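Penicillin-binding protein 1A (Mycobacterium tuberculosis, PDB 5CXW) builds the mycobacterial cell wall, polymerising glycan strands and cross-linking their peptides, the latter in the penicillin-sensitive transpeptidase domain that this chain carries. Local coordinates at residues Q40-A45 against T351-K357; A48-L53 against D346-T351. All blocks are in the same frame, centred on the assembly; numbering follows the deposited sequence.

How the contacts relate
Both contacts join the same two helices, 39-53 and 343-356, which run roughly antiparallel across one face of the five-stranded sheet of the transpeptidase domain. Their centres lie about 10 Å apart, and Thr351 serves in both. Each is partly buried, with inner residues resting on strand 60-67 and outer ones nearer the surface. The chemistry changes along the pair. In contact 1 the axes of the two segments approach to 7.7 Å, small residues meet almost backbone to backbone, and a glutamine amide ties off the C-terminal end of helix 343-356. In contact 2 the segment axes stand 9.1 Å apart, leaving room for an isoleucine knob and a tyrosine ring.

Contact 1 of 2, residues Q40-A45 against T351-K357; sequences QAQRAA and TMDGALK
Gln40 spans the gap to the last turn of helix 343-356 with an extended side chain, its CG anti to the backbone N (chi1 180°). The amide nitrogen at its tip donates twice: Gln40 NE2 to Gly354 O at 2.9 Å, in the carbonyl plane, and Gln40 NE2 to Lys357 O at 3.0 Å, from a position tilted 17° from that carbonyl's plane. Both acceptors lie close to the glutamine's own amide plane, so the pair fixes the rotation of the amide and ties down the chain where the helix gives way to a loop. The next residue, Ala41, sets its CB 3.6 Å from Ala355 CB, two methyls that let the backbones come close. One turn on from Gln40, Ala44 points its CB at the opposite helix, 3.7 Å from Gly354 CA; a residue without a side chain suits this place because a CB there would collide with the methyl. Ala45 ends the segment beside Thr351, whose OG1 lies 3.4 Å from Ala45 CA while bonded to Ile347 O in its own helix. Small residues facing one another across closely spaced segment axes are characteristic of close antiparallel helix packing, here between the two helices covering the transpeptidase sheet.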
loop_
_atom_site.group_PDB
_atom_site.type_symbol
_atom_site.label_atom_id
_atom_site.label_comp_id
_atom_site.label_asym_id
_atom_site.label_seq_id
_atom_site.Cartn_x
_atom_site.Cartn_y
_atom_site.Cartn_z
ATOM N N GLN A 40 4.214 -13.291 15.470
ATOM C CA GLN A 40 3.780 -14.232 14.452
ATOM C C GLN A 40 3.772 -13.549 13.087
ATOM O O GLN A 40 4.192 -14.181 12.076
ATOM C CB GLN A 40 2.399 -14.827 14.757
ATOM C CG GLN A 40 1.856 -15.816 13.743
ATOM C CD GLN A 40 0.534 -16.426 14.130
ATOM O OE1 GLN A 40 0.299 -16.763 15.301
ATOM N NE2 GLN A 40 -0.314 -16.667 13.157
ATOM N N ALA A 41 3.295 -12.299 13.036
ATOM C CA ALA A 41 3.290 -11.541 11.749
ATOM C C ALA A 41 4.696 -11.186 11.320
ATOM O O ALA A 41 5.094 -11.350 10.148
ATOM C CB ALA A 41 2.419 -10.301 11.850
ATOM N N GLN A 42 5.480 -10.743 12.279
ATOM C CA GLN A 42 6.885 -10.376 11.996
ATOM C C GLN A 42 7.688 -11.521 11.493
ATOM O O GLN A 42 8.417 -11.366 10.526
ATOM C CB GLN A 42 7.545 -9.755 13.223
ATOM C CG GLN A 42 8.919 -9.127 12.989
ATOM C CD GLN A 42 8.874 -7.931 12.068
ATOM O OE1 GLN A 42 7.889 -7.215 12.011
ATOM N NE2 GLN A 42 9.986 -7.685 11.374
ATOM N N ARG A 43 7.594 -12.681 12.147
ATOM C CA ARG A 43 8.298 -13.886 11.689
ATOM C C ARG A 43 7.862 -14.296 10.269
ATOM O O ARG A 43 8.707 -14.699 9.430
ATOM C CB ARG A 43 8.109 -15.047 12.692
ATOM C CG ARG A 43 8.882 -14.858 14.039
ATOM C CD ARG A 43 8.881 -16.080 14.999
ATOM N NE ARG A 43 7.839 -16.940 14.495
ATOM C CZ ARG A 43 6.576 -17.047 14.954
ATOM N NH1 ARG A 43 5.711 -17.804 14.213
ATOM N NH2 ARG A 43 6.195 -16.469 16.162
ATOM N N ALA A 44 6.568 -14.177 9.990
ATOM C CA ALA A 44 6.032 -14.548 8.648
ATOM C C ALA A 44 6.611 -13.620 7.591
ATOM O O ALA A 44 7.034 -14.092 6.497
ATOM C CB ALA A 44 4.504 -14.508 8.615
ATOM N N ALA A 45 6.706 -12.334 7.897
ATOM C CA ALA A 45 7.245 -11.369 6.912
ATOM C C ALA A 45 8.713 -11.637 6.655
ATOM O O ALA A 45 9.140 -11.659 5.488
ATOM C CB ALA A 45 7.087 -9.924 7.387
ATOM N N THR A 351 3.259 -13.629 3.848
ATOM C CA THR A 351 3.196 -12.822 5.072
ATOM C C THR A 351 1.776 -12.850 5.630
ATOM O O THR A 351 1.554 -13.032 6.847
ATOM C CB THR A 351 3.608 -11.380 4.749
ATOM O OG1 THR A 351 4.994 -11.344 4.300
ATOM C CG2 THR A 351 3.484 -10.499 6.033
ATOM N N MET A 352 0.799 -12.649 4.734
ATOM C CA MET A 352 -0.615 -12.612 5.167
ATOM C C MET A 352 -1.056 -13.967 5.751
ATOM O O MET A 352 -1.607 -14.024 6.849
ATOM C CB MET A 352 -1.539 -12.167 4.049
ATOM C CG MET A 352 -1.388 -10.666 3.734
ATOM S SD MET A 352 -2.118 -9.599 4.983
ATOM C CE MET A 352 -3.855 -9.575 4.507
ATOM N N ASP A 353 -0.761 -15.028 5.021
ATOM C CA ASP A 353 -1.134 -16.398 5.426
ATOM C C ASP A 353 -0.514 -16.703 6.810
ATOM O O ASP A 353 -1.177 -17.191 7.735
ATOM C CB ASP A 353 -0.644 -17.430 4.393
ATOM C CG ASP A 353 -1.501 -17.482 3.121
ATOM O OD1 ASP A 353 -2.676 -17.017 3.163
ATOM O OD2 ASP A 353 -1.028 -18.097 2.141
ATOM N N GLY A 354 0.778 -16.406 6.949
ATOM C CA GLY A 354 1.450 -16.607 8.211
ATOM C C GLY A 354 0.928 -15.779 9.373
ATOM O O GLY A 354 0.813 -16.278 10.505
ATOM N N ALA A 355 0.688 -14.488 9.122
ATOM C CA ALA A 355 0.261 -13.584 10.160
ATOM C C ALA A 355 -1.126 -13.916 10.637
ATOM O O ALA A 355 -1.416 -13.733 11.825
ATOM C CB ALA A 355 0.300 -12.148 9.647
ATOM N N LEU A 356 -1.978 -14.428 9.753
ATOM C CA LEU A 356 -3.386 -14.683 10.057
ATOM C C LEU A 356 -3.688 -16.170 10.379
ATOM O O LEU A 356 -4.828 -16.509 10.741
ATOM C CB LEU A 356 -4.231 -14.270 8.871
ATOM C CG LEU A 356 -4.142 -12.776 8.555
ATOM C CD1 LEU A 356 -5.020 -12.458 7.372
ATOM C CD2 LEU A 356 -4.607 -12.004 9.771
ATOM N N LYS A 357 -2.666 -17.017 10.270
ATOM C CA LYS A 357 -2.794 -18.432 10.577
ATOM C C LYS A 357 -3.397 -18.606 11.982
ATOM O O LYS A 357 -2.985 -17.970 12.929
ATOM C CB LYS A 357 -1.446 -19.135 10.513
ATOM C CG LYS A 357 -1.597 -20.637 10.635
ATOM C CD LYS A 357 -0.261 -21.306 10.459
ATOM C CE LYS A 357 -0.479 -22.781 10.420
ATOM N NZ LYS A 357 0.830 -23.484 10.287
#

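Contact 2 of 2, residues A48-L53 against D346-T351; sequences AVAKYL and DIWKAT
A single knob-into-hole contact joins these two antiparallel helical segments, with Ile347 as the knob and Ala48, Val49, Tyr52 and Leu53 as the hole. Ile347 reaches three of these neighbours with different carbons: Ile347 CG2 meets Val49 CG2 at 4.2 Å, Ile347 CG1 lies 3.8 Å from Tyr52 CB, and Ile347 CD1 touches Leu53 CD1, the isoleucine and leucine chains crossing at about a right angle. Ile347 also rests on Val64, Val319 and Val321 of the sheet, which explains an apolar residue here. Ala48 points at the opposing helix, and its small methyl CB fits 3.7 Å from Ala350 CB. Toward the outer side, Asp346 CB sits over the centre of one face of the Tyr52 ring, a CH-pi contact 3.5 Å from the centroid and 6° off its normal. The opposite face is covered by Lys51 CG, leaving the ring between two aliphatic carbons, with Ala350 CB at its edge. Asp346 OD1 is hydrogen-bonded to His280 NE2. A water donates to Asp346 O at 2.8 Å and makes a weak bond with Tyr52 OH. An apolar inner side on the strands and a more polar outer side, where that water bridges the segments, are what amphipathic helices show when they pack on a sheet, as helices 39-53 and 343-356 do in the penicillin-binding fold.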
loop_
_atom_site.group_PDB
_atom_site.type_symbol
_atom_site.label_atom_id
_atom_site.label_comp_id
_atom_site.label_asym_id
_atom_site.label_seq_id
_atom_site.Cartn_x
_atom_site.Cartn_y
_atom_site.Cartn_z
ATOM N N ALA A 48 9.224 -14.809 4.655
ATOM C CA ALA A 48 8.784 -14.656 3.280
ATOM C C ALA A 48 9.844 -13.903 2.478
ATOM O O ALA A 48 10.203 -14.318 1.354
ATOM C CB ALA A 48 7.497 -13.904 3.221
ATOM N N VAL A 49 10.355 -12.814 3.046
ATOM C CA VAL A 49 11.386 -12.039 2.348
ATOM C C VAL A 49 12.623 -12.918 2.108
ATOM O O VAL A 49 13.155 -12.918 0.990
ATOM C CB VAL A 49 11.793 -10.747 3.095
ATOM C CG1 VAL A 49 13.021 -10.052 2.470
ATOM C CG2 VAL A 49 10.651 -9.779 3.128
ATOM N N ALA A 50 13.035 -13.686 3.113
ATOM C CA ALA A 50 14.233 -14.511 3.000
ATOM C C ALA A 50 14.029 -15.561 1.899
ATOM O O ALA A 50 14.875 -15.707 1.001
ATOM C CB ALA A 50 14.539 -15.131 4.324
ATOM N N LYS A 51 12.851 -16.188 1.907
ATOM C CA LYS A 51 12.517 -17.222 0.985
ATOM C C LYS A 51 12.544 -16.708 -0.450
ATOM O O LYS A 51 13.194 -17.292 -1.303
ATOM C CB LYS A 51 11.138 -17.800 1.298
ATOM C CG LYS A 51 10.602 -18.748 0.246
ATOM C CD LYS A 51 9.412 -19.543 0.754
ATOM C CE LYS A 51 8.952 -20.482 -0.324
ATOM N NZ LYS A 51 7.665 -21.078 0.121
ATOM N N TYR A 52 11.809 -15.634 -0.714
ATOM C CA TYR A 52 11.616 -15.162 -2.075
ATOM C C TYR A 52 12.771 -14.336 -2.648
ATOM O O TYR A 52 12.895 -14.240 -3.862
ATOM C CB TYR A 52 10.247 -14.501 -2.212
ATOM C CG TYR A 52 9.180 -15.550 -2.070
ATOM C CD1 TYR A 52 9.010 -16.514 -3.040
ATOM C CD2 TYR A 52 8.360 -15.619 -0.937
ATOM C CE1 TYR A 52 8.082 -17.540 -2.878
ATOM C CE2 TYR A 52 7.424 -16.607 -0.802
ATOM C CZ TYR A 52 7.283 -17.567 -1.769
ATOM O OH TYR A 52 6.368 -18.589 -1.659
ATOM N N LEU A 53 13.637 -13.782 -1.804
ATOM C CA LEU A 53 14.863 -13.103 -2.298
ATOM C C LEU A 53 16.073 -14.040 -2.320
ATOM O O LEU A 53 17.144 -13.638 -2.790
ATOM C CB LEU A 53 15.195 -11.873 -1.467
ATOM C CG LEU A 53 14.597 -10.581 -2.059
ATOM C CD1 LEU A 53 13.118 -10.666 -2.343
ATOM C CD2 LEU A 53 14.965 -9.427 -1.137
ATOM N N ASP A 346 4.166 -13.076 -3.980
ATOM C CA ASP A 346 4.629 -14.236 -3.227
ATOM C C ASP A 346 4.875 -13.858 -1.762
ATOM O O ASP A 346 4.403 -14.557 -0.821
ATOM C CB ASP A 346 5.942 -14.798 -3.818
ATOM C CG ASP A 346 5.797 -15.372 -5.204
ATOM O OD1 ASP A 346 4.751 -15.964 -5.561
ATOM O OD2 ASP A 346 6.793 -15.279 -5.953
ATOM N N ILE A 347 5.564 -12.724 -1.536
ATOM C CA ILE A 347 5.876 -12.274 -0.204
ATOM C C ILE A 347 4.602 -11.855 0.547
ATOM O O ILE A 347 4.432 -12.172 1.721
ATOM C CB ILE A 347 6.927 -11.126 -0.256
ATOM C CG1 ILE A 347 8.271 -11.625 -0.808
ATOM C CG2 ILE A 347 7.051 -10.424 1.091
ATOM C CD1 ILE A 347 9.259 -10.516 -1.240
ATOM N N TRP A 348 3.763 -11.096 -0.116
ATOM C CA TRP A 348 2.489 -10.588 0.457
ATOM C C TRP A 348 1.635 -11.795 0.925
ATOM O O TRP A 348 1.150 -11.842 2.062
ATOM C CB TRP A 348 1.733 -9.780 -0.605
ATOM C CG TRP A 348 0.362 -9.368 -0.118
ATOM C CD1 TRP A 348 0.060 -8.323 0.707
ATOM C CD2 TRP A 348 -0.892 -10.017 -0.411
ATOM N NE1 TRP A 348 -1.314 -8.295 0.946
ATOM C CE2 TRP A 348 -1.915 -9.298 0.259
ATOM C CE3 TRP A 348 -1.250 -11.095 -1.222
ATOM C CZ2 TRP A 348 -3.290 -9.655 0.166
ATOM C CZ3 TRP A 348 -2.635 -11.466 -1.292
ATOM C CH2 TRP A 348 -3.608 -10.759 -0.593
ATOM N N LYS A 349 1.437 -12.757 0.031
ATOM C CA LYS A 349 0.605 -13.927 0.348
ATOM C C LYS A 349 1.168 -14.690 1.554
ATOM O O LYS A 349 0.431 -15.118 2.468
ATOM C CB LYS A 349 0.482 -14.860 -0.870
ATOM C CG LYS A 349 -0.071 -16.258 -0.477
ATOM C CD LYS A 349 -0.481 -17.082 -1.676
ATOM C CE LYS A 349 -0.651 -18.532 -1.262
ATOM N NZ LYS A 349 -1.832 -18.720 -0.358
ATOM N N ALA A 350 2.479 -14.924 1.530
ATOM C CA ALA A 350 3.132 -15.685 2.595
ATOM C C ALA A 350 3.079 -14.936 3.910
ATOM O O ALA A 350 2.818 -15.542 4.972
ATOM C CB ALA A 350 4.558 -15.977 2.221
ATOM N N THR A 351 3.259 -13.629 3.848
ATOM C CA THR A 351 3.196 -12.822 5.072
ATOM C C THR A 351 1.776 -12.850 5.630
ATOM O O THR A 351 1.554 -13.032 6.847
ATOM C CB THR A 351 3.608 -11.380 4.749
ATOM O OG1 THR A 351 4.994 -11.344 4.300
ATOM C CG2 THR A 351 3.484 -10.499 6.033
HETATM O O HOH W 1 3.391 -17.118 -1.371
#